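Local coordinates for protein ARF-like GTPase (Chlamydomonas reinhardtii, PDB 4M9Q) that belongs to the ADP-ribosylation factor family of small P-loop GTPases and binds phosphoaminophosphonic acid-guanylate ester together with a magnesium ion, at residues Ile5-Leu10 and Tyr48-Phe53; Phe36-Thr41 and Phe53-Gly58; Arg104-Cys109 and Gly174-Arg179; Phe111-Asp116 and Cys144-Pro149. All blocks are in the same frame, centred on the assembly; numbering follows the deposited sequence. Where two conformers were deposited one is given.

Contact 1 (Ile5-Leu10 and Tyr48-Phe53); sequences ITIALL and YKIEVF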
# COMPACT_ATOMS: atom_id res chain seq x y z
N ILE A 5 -8.71 8.46 7.00
CA ILE A 5 -7.98 7.19 6.95
C ILE A 5 -6.57 7.51 6.54
O ILE A 5 -6.37 8.36 5.70
CB ILE A 5 -8.48 6.29 5.78
CG1 ILE A 5 -9.74 5.56 6.14
CG2 ILE A 5 -7.53 5.15 5.46
CD1 ILE A 5 -9.94 4.44 5.16
N THR A 6 -5.58 6.78 7.02
CA THR A 6 -4.23 6.93 6.56
C THR A 6 -3.81 5.56 5.98
O THR A 6 -4.13 4.50 6.56
CB THR A 6 -3.31 7.37 7.71
OG1 THR A 6 -3.80 8.59 8.26
CG2 THR A 6 -1.85 7.56 7.27
N ILE A 7 -3.10 5.59 4.86
CA ILE A 7 -2.71 4.41 4.16
C ILE A 7 -1.25 4.51 3.80
O ILE A 7 -0.80 5.58 3.40
CB ILE A 7 -3.50 4.31 2.88
CG1 ILE A 7 -4.89 3.83 3.15
CG2 ILE A 7 -2.92 3.32 1.92
CD1 ILE A 7 -5.71 4.04 1.88
N ALA A 8 -0.51 3.42 3.93
CA ALA A 8 0.91 3.37 3.46
C ALA A 8 0.92 2.60 2.20
O ALA A 8 0.34 1.55 2.11
CB ALA A 8 1.82 2.69 4.47
N LEU A 9 1.63 3.12 1.20
CA LEU A 9 1.74 2.47 -0.13
C LEU A 9 3.10 1.81 -0.14
O LEU A 9 4.12 2.49 -0.14
CB LEU A 9 1.63 3.56 -1.19
CG LEU A 9 1.34 3.38 -2.68
CD1 LEU A 9 0.38 2.24 -2.96
CD2 LEU A 9 0.86 4.70 -3.27
N LEU A 10 3.12 0.49 -0.05
CA LEU A 10 4.34 -0.24 0.14
C LEU A 10 4.52 -1.24 -1.00
O LEU A 10 3.63 -1.40 -1.83
CB LEU A 10 4.27 -1.00 1.47
CG LEU A 10 4.02 -0.20 2.76
CD1 LEU A 10 4.01 -1.18 3.91
CD2 LEU A 10 5.07 0.87 2.93
N TYR A 48 -14.61 9.37 3.22
CA TYR A 48 -13.29 9.48 3.84
C TYR A 48 -12.29 10.37 3.10
O TYR A 48 -12.24 10.42 1.88
CB TYR A 48 -12.69 8.09 3.91
CG TYR A 48 -13.38 7.22 4.90
CD1 TYR A 48 -14.42 6.41 4.52
CD2 TYR A 48 -13.02 7.25 6.22
CE1 TYR A 48 -15.08 5.62 5.45
CE2 TYR A 48 -13.69 6.49 7.15
CZ TYR A 48 -14.70 5.67 6.75
OH TYR A 48 -15.39 4.92 7.65
N LYS A 49 -11.52 11.09 3.89
CA LYS A 49 -10.34 11.79 3.42
C LYS A 49 -9.23 10.78 3.64
O LYS A 49 -9.12 10.26 4.73
CB LYS A 49 -10.13 13.07 4.25
CG LYS A 49 -9.34 14.15 3.53
CD LYS A 49 -9.19 15.44 4.37
CE LYS A 49 -7.96 16.25 3.94
NZ LYS A 49 -7.64 17.46 4.75
N ILE A 50 -8.45 10.45 2.62
CA ILE A 50 -7.42 9.41 2.72
C ILE A 50 -6.06 10.03 2.50
O ILE A 50 -5.78 10.57 1.43
CB ILE A 50 -7.68 8.29 1.69
CG1 ILE A 50 -9.04 7.63 1.98
CG2 ILE A 50 -6.64 7.22 1.81
CD1 ILE A 50 -9.74 7.16 0.77
N GLU A 51 -5.23 9.99 3.54
CA GLU A 51 -3.85 10.36 3.48
C GLU A 51 -3.03 9.15 3.01
O GLU A 51 -3.04 8.10 3.67
CB GLU A 51 -3.41 10.77 4.85
CG GLU A 51 -2.14 11.60 4.88
CD GLU A 51 -1.81 12.12 6.30
OE1 GLU A 51 -1.98 11.40 7.34
OE2 GLU A 51 -1.38 13.29 6.39
N VAL A 52 -2.34 9.30 1.87
CA VAL A 52 -1.52 8.24 1.33
C VAL A 52 -0.02 8.54 1.41
O VAL A 52 0.43 9.52 0.88
CB VAL A 52 -1.86 7.95 -0.13
CG1 VAL A 52 -1.18 6.67 -0.58
CG2 VAL A 52 -3.36 7.84 -0.29
N PHE A 53 0.73 7.68 2.07
CA PHE A 53 2.19 7.79 2.14
C PHE A 53 2.86 6.80 1.16
O PHE A 53 2.76 5.60 1.33
CB PHE A 53 2.63 7.52 3.55
CG PHE A 53 2.27 8.63 4.50
CD1 PHE A 53 1.27 8.46 5.46
CD2 PHE A 53 2.97 9.84 4.47
CE1 PHE A 53 0.98 9.46 6.35
CE2 PHE A 53 2.65 10.87 5.37
CZ PHE A 53 1.64 10.68 6.31
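I7 and I50 press branch against branch: CD1 of I7 comes within 3.3 Å of CG2 of I50, a tight methyl-to-methyl approach. I50 sends that CG2 branch, rather than CG1, to I7, because CG1 sits beside its own backbone N (chi1 -61°) and turns the other way, its nearest partner across the two strands being CB of I5 at 4.1 Å. I5 in turn reaches Y48, its CG1 lying 3.7 Å from ring atom CD2 while its CD1 stands over one ring face, offset toward the rim. The far end of Y48 is held by a hydrogen bond from OH to D170 of helix 157-190, the helix that packs on this aliphatic face. Strands 3-10 and 48-55 run parallel here, as neighbours in the mixed sheet of a Ras-like P-loop fold. Five backbone bonds join them in the staggered parallel pattern, from I5 N to K49 O (2.9 Å) up to L9 N to F53 O (2.7 Å); I5 and I7 each use both N and O. T6, A8, E51 and F53 occupy the other face. With OG1 of T6 beside the backbone N (chi1 -58°), the hydroxyl runs alongside E51 and makes a weak 3.5 Å bond to OE1. The T6 methyl CG2 meets F53 at the ring edge, in plane, 3.5 Å from CE1; the F53 ring also meets that of Y68.

Contact 2 (Phe36-Thr41 and Phe53-Gly58); sequences FGFNST and FDLGGG. With GNP (phosphoaminophosphonic acid-guanylate ester), chain D.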
# COMPACT_ATOMS: atom_id res chain seq x y z
N PHE A 36 13.58 8.05 -2.94
CA PHE A 36 14.50 7.98 -1.80
C PHE A 36 13.96 8.90 -0.73
O PHE A 36 14.56 9.92 -0.44
CB PHE A 36 15.90 8.46 -2.17
CG PHE A 36 16.69 7.52 -3.04
CD1 PHE A 36 16.40 7.38 -4.39
CD2 PHE A 36 17.75 6.80 -2.51
CE1 PHE A 36 17.15 6.53 -5.19
CE2 PHE A 36 18.50 5.96 -3.31
CZ PHE A 36 18.20 5.82 -4.65
N GLY A 37 12.78 8.60 -0.20
CA GLY A 37 12.18 9.35 0.88
C GLY A 37 10.75 8.90 0.80
O GLY A 37 10.50 7.66 0.75
N PHE A 38 9.84 9.87 0.72
CA PHE A 38 8.47 9.61 0.40
C PHE A 38 7.68 10.78 -0.22
O PHE A 38 8.03 11.99 -0.09
CB PHE A 38 7.76 9.15 1.67
CG PHE A 38 7.43 10.27 2.63
CD1 PHE A 38 6.23 10.97 2.51
CD2 PHE A 38 8.27 10.58 3.64
CE1 PHE A 38 5.90 12.01 3.40
CE2 PHE A 38 7.97 11.64 4.53
CZ PHE A 38 6.78 12.34 4.41
N ASN A 39 6.59 10.39 -0.87
CA ASN A 39 5.59 11.29 -1.40
C ASN A 39 4.33 11.09 -0.54
O ASN A 39 4.09 10.01 -0.03
CB ASN A 39 5.33 10.90 -2.87
CG ASN A 39 6.62 10.85 -3.71
OD1 ASN A 39 7.36 11.82 -3.80
ND2 ASN A 39 6.86 9.72 -4.36
N SER A 40 3.52 12.12 -0.41
CA SER A 40 2.38 12.15 0.50
C SER A 40 1.31 12.88 -0.22
O SER A 40 1.55 13.97 -0.69
CB SER A 40 2.78 12.95 1.75
OG SER A 40 1.72 13.29 2.61
N THR A 41 0.12 12.31 -0.32
CA THR A 41 -1.01 13.08 -0.84
C THR A 41 -2.32 12.66 -0.18
O THR A 41 -2.36 11.75 0.62
CB THR A 41 -1.07 12.95 -2.36
OG1 THR A 41 -2.23 12.23 -2.75
CG2 THR A 41 0.12 12.18 -2.83
N PHE A 53 0.73 7.68 2.07
CA PHE A 53 2.19 7.79 2.14
C PHE A 53 2.86 6.80 1.16
O PHE A 53 2.76 5.60 1.33
CB PHE A 53 2.63 7.52 3.55
CG PHE A 53 2.27 8.63 4.50
CD1 PHE A 53 1.27 8.46 5.46
CD2 PHE A 53 2.97 9.84 4.47
CE1 PHE A 53 0.98 9.46 6.35
CE2 PHE A 53 2.65 10.87 5.37
CZ PHE A 53 1.64 10.68 6.31
N ASP A 54 3.49 7.32 0.13
CA ASP A 54 4.18 6.51 -0.85
C ASP A 54 5.65 6.41 -0.42
O ASP A 54 6.38 7.36 -0.54
CB ASP A 54 4.01 7.15 -2.22
CG ASP A 54 5.01 6.64 -3.25
OD1 ASP A 54 5.46 5.47 -3.17
OD2 ASP A 54 5.36 7.41 -4.17
N LEU A 55 6.05 5.28 0.13
CA LEU A 55 7.38 5.11 0.66
C LEU A 55 8.26 4.45 -0.37
O LEU A 55 7.81 3.58 -1.11
CB LEU A 55 7.32 4.22 1.89
CG LEU A 55 6.94 4.88 3.21
CD1 LEU A 55 6.25 6.24 3.03
CD2 LEU A 55 6.11 3.95 4.07
N GLY A 56 9.53 4.81 -0.40
CA GLY A 56 10.47 4.14 -1.28
C GLY A 56 10.59 2.67 -0.94
O GLY A 56 10.48 2.32 0.24
N GLY A 57 10.82 1.83 -1.95
CA GLY A 57 10.97 0.41 -1.74
C GLY A 57 12.36 -0.17 -1.87
O GLY A 57 12.53 -1.35 -1.67
N GLY A 58 13.36 0.63 -2.22
CA GLY A 58 14.74 0.14 -2.29
C GLY A 58 15.18 -0.50 -1.00
O GLY A 58 14.73 -0.10 0.07
PG GNP D . 10.56 3.00 -5.69
O1G GNP D . 10.13 4.56 -5.62
O2G GNP D . 9.85 2.16 -4.57
O3G GNP D . 12.10 2.95 -5.70
N3B GNP D . 9.89 2.38 -7.12
PB GNP D . 8.24 2.62 -7.39
O1B GNP D . 7.71 4.03 -6.82
O2B GNP D . 7.54 1.43 -6.78
O3A GNP D . 8.17 2.51 -8.97
PA GNP D . 7.68 3.61 -10.01
O1A GNP D . 8.79 4.60 -9.93
O2A GNP D . 6.27 3.95 -9.68
O5' GNP D . 7.74 2.72 -11.33
C5' GNP D . 8.94 1.96 -11.63
C4' GNP D . 9.09 1.77 -13.16
O4' GNP D . 7.96 0.99 -13.58
C3' GNP D . 8.95 3.05 -13.97
O3' GNP D . 9.53 2.94 -15.27
C2' GNP D . 7.49 3.12 -14.26
O2' GNP D . 7.15 3.86 -15.39
C1' GNP D . 7.19 1.68 -14.54
N9 GNP D . 5.78 1.28 -14.42
C8 GNP D . 4.99 1.56 -13.39
N7 GNP D . 3.79 1.00 -13.55
C5 GNP D . 3.80 0.36 -14.72
C6 GNP D . 2.79 -0.41 -15.48
O6 GNP D . 1.64 -0.59 -15.04
N1 GNP D . 3.17 -0.93 -16.62
C2 GNP D . 4.43 -0.77 -17.13
N2 GNP D . 4.68 -1.33 -18.32
N3 GNP D . 5.41 -0.07 -16.51
C4 GNP D . 5.12 0.54 -15.31
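The beta hairpin of strands 38-45 and 48-55, the interswitch element of Arf-family GTPases, pairs here F38 with L55, N39 with D54 and S40 with F53, and its second strand ends in D54-L55-G56-G57, which fits the DxxG motif. N39 and D54 form the hydrogen-bonded pair, with N39 N to D54 O at 3.1 Å and D54 N to N39 O at 2.8 Å; G56 N continues the ladder to G37 O. Beyond it, G57 N donates to O2G of phosphoaminophosphonic acid-guanylate ester. On the face bearing F38, S40, F53 and L55, two rings form an offset edge-to-face pair, centroids 5.7 Å apart and planes at 71°, the edge of F53 turned to the face of F38. CG of F38 stands between its backbone N and carbonyl carbon (chi1 76°), which carries the ring alongside F53, while CB packs 3.5 Å from CD1 of L55. On the other face the D54 side chain lies about 4 Å from the magnesium ion; OD2 is hydrogen-bonded to T18 OG1, T18 being part of the metal site. N39 ND2 reaches the same OD2 at 2.8 Å, nearly straight (171°), with the oxygen in the amide plane of N39 but the donor above the carboxylate plane.

Contact 3 (Arg104-Cys109 and Gly174-Arg179); sequences RDKPIC and GRLDPR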
# COMPACT_ATOMS: atom_id res chain seq x y z
N ARG A 104 -1.61 -5.95 13.05
CA ARG A 104 -2.63 -6.97 13.29
C ARG A 104 -4.03 -6.44 12.93
O ARG A 104 -4.32 -5.29 13.14
CB ARG A 104 -2.44 -7.53 14.72
CG ARG A 104 -3.67 -7.96 15.51
CD ARG A 104 -4.23 -6.78 16.31
NE ARG A 104 -4.71 -7.16 17.64
CZ ARG A 104 -5.22 -6.30 18.52
NH1 ARG A 104 -5.33 -5.01 18.24
NH2 ARG A 104 -5.64 -6.75 19.71
N ASP A 105 -4.84 -7.26 12.27
CA ASP A 105 -6.21 -6.86 11.80
C ASP A 105 -6.35 -5.72 10.77
O ASP A 105 -7.46 -5.37 10.42
CB ASP A 105 -7.14 -6.55 13.00
CG ASP A 105 -7.40 -7.80 13.89
OD1 ASP A 105 -7.46 -8.96 13.37
OD2 ASP A 105 -7.56 -7.61 15.12
N LYS A 106 -5.26 -5.14 10.27
CA LYS A 106 -5.37 -4.09 9.27
C LYS A 106 -5.39 -4.72 7.87
O LYS A 106 -4.66 -5.69 7.57
CB LYS A 106 -4.22 -3.13 9.39
CG LYS A 106 -4.30 -2.26 10.63
CD LYS A 106 -3.09 -1.37 10.79
CE LYS A 106 -3.12 -0.55 12.09
NZ LYS A 106 -1.84 0.21 12.25
N PRO A 107 -6.26 -4.19 6.99
CA PRO A 107 -6.42 -4.79 5.69
C PRO A 107 -5.33 -4.36 4.69
O PRO A 107 -4.70 -3.28 4.88
CB PRO A 107 -7.77 -4.28 5.26
CG PRO A 107 -7.95 -3.00 5.94
CD PRO A 107 -7.30 -3.20 7.27
N ILE A 108 -5.09 -5.23 3.69
CA ILE A 108 -4.09 -5.03 2.64
C ILE A 108 -4.73 -5.13 1.25
O ILE A 108 -5.37 -6.11 0.88
CB ILE A 108 -3.01 -6.11 2.60
CG1 ILE A 108 -2.71 -6.72 3.94
CG2 ILE A 108 -1.69 -5.53 2.08
CD1 ILE A 108 -2.18 -5.72 4.84
N CYS A 109 -4.57 -4.09 0.48
CA CYS A 109 -5.01 -4.12 -0.88
C CYS A 109 -3.75 -4.41 -1.71
O CYS A 109 -2.81 -3.66 -1.67
CB CYS A 109 -5.61 -2.78 -1.23
SG CYS A 109 -5.93 -2.61 -2.97
N GLY A 174 -14.89 1.80 13.76
CA GLY A 174 -15.20 2.05 15.17
C GLY A 174 -14.20 1.46 16.15
O GLY A 174 -13.93 2.04 17.21
N ARG A 175 -13.64 0.31 15.80
CA ARG A 175 -12.61 -0.35 16.60
C ARG A 175 -11.22 0.07 16.16
O ARG A 175 -10.35 0.32 16.99
CB ARG A 175 -12.76 -1.86 16.49
CG ARG A 175 -13.91 -2.40 17.33
CD ARG A 175 -14.25 -3.85 17.03
NE ARG A 175 -14.91 -4.03 15.73
CZ ARG A 175 -15.65 -5.09 15.39
NH1 ARG A 175 -15.86 -6.09 16.25
NH2 ARG A 175 -16.19 -5.15 14.17
N LEU A 176 -11.03 0.15 14.86
CA LEU A 176 -9.72 0.40 14.28
C LEU A 176 -9.14 1.80 14.55
O LEU A 176 -7.94 1.96 14.83
CB LEU A 176 -9.81 0.19 12.77
CG LEU A 176 -8.53 -0.07 11.99
CD1 LEU A 176 -7.63 -1.05 12.73
CD2 LEU A 176 -8.91 -0.62 10.63
N ASP A 177 -9.99 2.82 14.45
CA ASP A 177 -9.48 4.19 14.48
C ASP A 177 -8.91 4.55 15.84
O ASP A 177 -7.79 5.06 15.93
CB ASP A 177 -10.54 5.19 14.01
CG ASP A 177 -9.98 6.57 13.91
OD1 ASP A 177 -10.53 7.50 14.57
OD2 ASP A 177 -8.98 6.72 13.19
N PRO A 178 -9.68 4.29 16.92
CA PRO A 178 -9.14 4.53 18.28
C PRO A 178 -7.82 3.83 18.52
O PRO A 178 -6.89 4.45 19.04
CB PRO A 178 -10.20 3.94 19.19
CG PRO A 178 -11.47 3.96 18.41
CD PRO A 178 -11.07 3.81 16.96
N ARG A 179 -7.72 2.57 18.11
CA ARG A 179 -6.47 1.84 18.17
C ARG A 179 -5.40 2.58 17.38
O ARG A 179 -4.31 2.78 17.88
CB ARG A 179 -6.65 0.40 17.66
CG ARG A 179 -5.33 -0.26 17.25
CD ARG A 179 -5.35 -1.76 17.43
NE ARG A 179 -5.49 -2.47 16.16
CZ ARG A 179 -4.48 -2.81 15.36
NH1 ARG A 179 -3.21 -2.49 15.63
NH2 ARG A 179 -4.76 -3.47 14.26
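The chain leading into strand 108-113 passes the helix of 174-179 with its nearest CA atoms, those of K106 and L176, 8.0 Å apart; the backbones do not pair, and the contact is made mainly by side chains. K106 lies extended beyond CG, and its CG touches CD1 of L176 at 4.1 Å; with CG anti to the backbone N (chi1 -160°), L176 brings CD1 to K106. The K106 tip, NZ, is gripped by the carbonyls of V72 and F102 and by a salt bridge to E183, one helical turn beyond R179. Helix 157-190 is the C-terminal helix of the P-loop GTPase domain, prolonged here beyond the sheet, and L165, T168 and V169 on its earlier turns pack against P107. R179 extends to the loop at R104 and D105, its chain bent at chi3, but the position of its guanidinium is doubtful. As modelled, the two arginine planes stand 81° apart and NH1 of R104 lies over one face of R179, 3.3 Å from NE, like charges together. Acids could temper this: D105 OD2 makes a long, out-of-plane ion pair, 3.8 Å, with R104 NE, and E183 a long, weak one with R179 NH1.

Contact 4 (Phe111-Asp116 and Cys144-Pro149); sequences FANKQD and CTAKMP. With GNP (phosphoaminophosphonic acid-guanylate ester), chain D.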
# COMPACT_ATOMS: atom_id res chain seq x y z
N PHE A 111 -1.98 -4.83 -5.19
CA PHE A 111 -2.13 -4.58 -6.61
C PHE A 111 -1.13 -5.39 -7.40
O PHE A 111 0.06 -5.28 -7.22
CB PHE A 111 -1.94 -3.11 -6.90
CG PHE A 111 -3.13 -2.25 -6.56
CD1 PHE A 111 -4.28 -2.41 -7.22
CD2 PHE A 111 -3.04 -1.25 -5.63
CE1 PHE A 111 -5.37 -1.61 -6.95
CE2 PHE A 111 -4.11 -0.41 -5.35
CZ PHE A 111 -5.29 -0.60 -5.99
N ALA A 112 -1.63 -6.26 -8.26
CA ALA A 112 -0.76 -7.05 -9.14
C ALA A 112 -0.52 -6.18 -10.35
O ALA A 112 -1.24 -6.27 -11.35
CB ALA A 112 -1.44 -8.36 -9.55
N ASN A 113 0.47 -5.31 -10.25
CA ASN A 113 0.68 -4.25 -11.23
C ASN A 113 1.39 -4.69 -12.54
O ASN A 113 1.98 -5.76 -12.63
CB ASN A 113 1.44 -3.10 -10.57
CG ASN A 113 1.45 -1.85 -11.41
OD1 ASN A 113 0.45 -1.52 -12.08
ND2 ASN A 113 2.58 -1.16 -11.41
N LYS A 114 1.28 -3.86 -13.56
CA LYS A 114 2.01 -4.06 -14.84
C LYS A 114 1.38 -5.16 -15.70
O LYS A 114 2.07 -5.91 -16.35
CB LYS A 114 3.50 -4.34 -14.57
CG LYS A 114 4.19 -3.29 -13.67
CD LYS A 114 5.68 -3.15 -13.99
CE LYS A 114 6.44 -2.32 -12.99
NZ LYS A 114 7.93 -2.41 -13.11
N GLN A 115 0.05 -5.20 -15.73
CA GLN A 115 -0.69 -6.19 -16.50
C GLN A 115 -0.67 -5.93 -17.99
O GLN A 115 -1.16 -6.75 -18.75
CB GLN A 115 -2.13 -6.29 -16.04
CG GLN A 115 -2.32 -6.79 -14.61
CD GLN A 115 -2.06 -8.26 -14.44
OE1 GLN A 115 -2.42 -9.03 -15.28
NE2 GLN A 115 -1.47 -8.65 -13.32
N ASP A 116 -0.10 -4.80 -18.41
CA ASP A 116 0.18 -4.55 -19.85
C ASP A 116 1.40 -5.32 -20.32
O ASP A 116 1.58 -5.52 -21.52
CB ASP A 116 0.43 -3.07 -20.11
CG ASP A 116 1.59 -2.51 -19.26
OD1 ASP A 116 1.67 -2.74 -17.99
OD2 ASP A 116 2.46 -1.84 -19.87
N CYS A 144 -3.79 -4.70 -12.17
CA CYS A 144 -3.94 -3.35 -12.65
C CYS A 144 -2.78 -2.94 -13.52
O CYS A 144 -1.79 -3.67 -13.68
CB CYS A 144 -4.03 -2.37 -11.48
SG CYS A 144 -2.49 -2.31 -10.57
N THR A 145 -2.92 -1.74 -14.08
CA THR A 145 -1.90 -1.12 -14.93
C THR A 145 -1.82 0.34 -14.55
O THR A 145 -2.61 1.17 -14.97
CB THR A 145 -2.32 -1.30 -16.40
OG1 THR A 145 -2.47 -2.69 -16.62
CG2 THR A 145 -1.29 -0.73 -17.37
N ALA A 146 -0.91 0.63 -13.66
CA ALA A 146 -0.72 1.95 -13.11
C ALA A 146 -0.27 2.88 -14.24
O ALA A 146 -0.48 4.07 -14.15
CB ALA A 146 0.34 1.91 -12.00
N LYS A 147 0.40 2.35 -15.25
CA LYS A 147 0.85 3.17 -16.38
C LYS A 147 0.11 2.79 -17.65
O LYS A 147 0.64 2.05 -18.48
CB LYS A 147 2.37 2.99 -16.59
CG LYS A 147 3.01 4.07 -17.48
CD LYS A 147 4.45 3.75 -17.84
CE LYS A 147 5.03 4.72 -18.87
NZ LYS A 147 5.59 4.05 -20.10
N MET A 148 -1.09 3.31 -17.82
CA MET A 148 -1.85 3.10 -19.08
C MET A 148 -1.18 3.88 -20.23
O MET A 148 -0.39 4.82 -19.99
CB MET A 148 -3.34 3.48 -18.92
CG MET A 148 -4.15 2.56 -18.01
SD MET A 148 -4.60 0.95 -18.72
CE MET A 148 -6.23 1.29 -19.42
N PRO A 149 -1.45 3.50 -21.49
CA PRO A 149 -0.77 4.15 -22.62
C PRO A 149 -1.03 5.66 -22.73
O PRO A 149 -1.81 6.21 -21.96
CB PRO A 149 -1.34 3.43 -23.86
CG PRO A 149 -1.92 2.14 -23.37
CD PRO A 149 -2.30 2.36 -21.92
PG GNP D . 10.56 3.00 -5.69
O1G GNP D . 10.13 4.56 -5.62
O2G GNP D . 9.85 2.16 -4.57
O3G GNP D . 12.10 2.95 -5.70
N3B GNP D . 9.89 2.38 -7.12
PB GNP D . 8.24 2.62 -7.39
O1B GNP D . 7.71 4.03 -6.82
O2B GNP D . 7.54 1.43 -6.78
O3A GNP D . 8.17 2.51 -8.97
PA GNP D . 7.68 3.61 -10.01
O1A GNP D . 8.79 4.60 -9.93
O2A GNP D . 6.27 3.95 -9.68
O5' GNP D . 7.74 2.72 -11.33
C5' GNP D . 8.94 1.96 -11.63
C4' GNP D . 9.09 1.77 -13.16
O4' GNP D . 7.96 0.99 -13.58
C3' GNP D . 8.95 3.05 -13.97
O3' GNP D . 9.53 2.94 -15.27
C2' GNP D . 7.49 3.12 -14.26
O2' GNP D . 7.15 3.86 -15.39
C1' GNP D . 7.19 1.68 -14.54
N9 GNP D . 5.78 1.28 -14.42
C8 GNP D . 4.99 1.56 -13.39
N7 GNP D . 3.79 1.00 -13.55
C5 GNP D . 3.80 0.36 -14.72
C6 GNP D . 2.79 -0.41 -15.48
O6 GNP D . 1.64 -0.59 -15.04
N1 GNP D . 3.17 -0.93 -16.62
C2 GNP D . 4.43 -0.77 -17.13
N2 GNP D . 4.68 -1.33 -18.32
N3 GNP D . 5.41 -0.07 -16.51
C4 GNP D . 5.12 0.54 -15.31
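N113 and A146 meet through a side-chain-to-backbone bond (157°). The asparagine CB rests 4.0 Å from SG of C144, whose sulfur also packs obliquely against the F111 ring. CG, anti to the backbone N (chi1 -168°), heads for the bound phosphoaminophosphonic acid-guanylate ester and lies 3.8 Å from O6 of its base. OD1 accepts from A146 N at 3.0 Å, in the carbonyl plane, and also lies beside C144 SG, while ND2 stands 3.3 Å from N7 of the base and is hydrogen-bonded to A15 O; with both ends engaged, the amide's flip is fixed. Backbone bonds join the end of strand 108-113 to the loop after strand 139-143: Q115 N donates to C144 O, and C144 N to A112 O. That last oxygen is gripped twice, Q115 NE2, itself also hydrogen-bonded to A121 O, reaching it from the opposite face of its carbonyl plane. The base is sandwiched between the extended chain of K114 and CB of K147, the latter 3.5 Å from C5; K114 NZ forms a salt bridge with D80. D116 takes the base in the fork of its carboxylate, OD1 to N1 at 2.7 Å and OD2 to N2 at 2.8 Å, and K147 N donates to O6. N113-K114-Q115-D116 is the NKxD motif, and T145-A146-K147 corresponds to the SAK-type loop, the paired guanine-recognition elements of P-loop GTPases.

In the fold
From the N terminus, strand 3-10 leads first into the chain's nucleotide-binding loop and helix 17-24; contact 1 closes this excursion by bringing 48-53 back beside 5-10. Contact 2 crosses it, since 36-41 falls inside that loop and 53-58 ends beyond it. The two share F53 and touch directly, building three neighbouring strands, 38-45, 48-55 and 3-10. Later in the chain, contact 3 closes a long loop from 104-109 to the C-terminal helix, and contact 4 is nested inside it, their centres about 27 Å apart at opposite ends of strand 108-113. Contacts 2 and 4, centres about 19 Å apart, reach the same ligand at its phosphate and base ends.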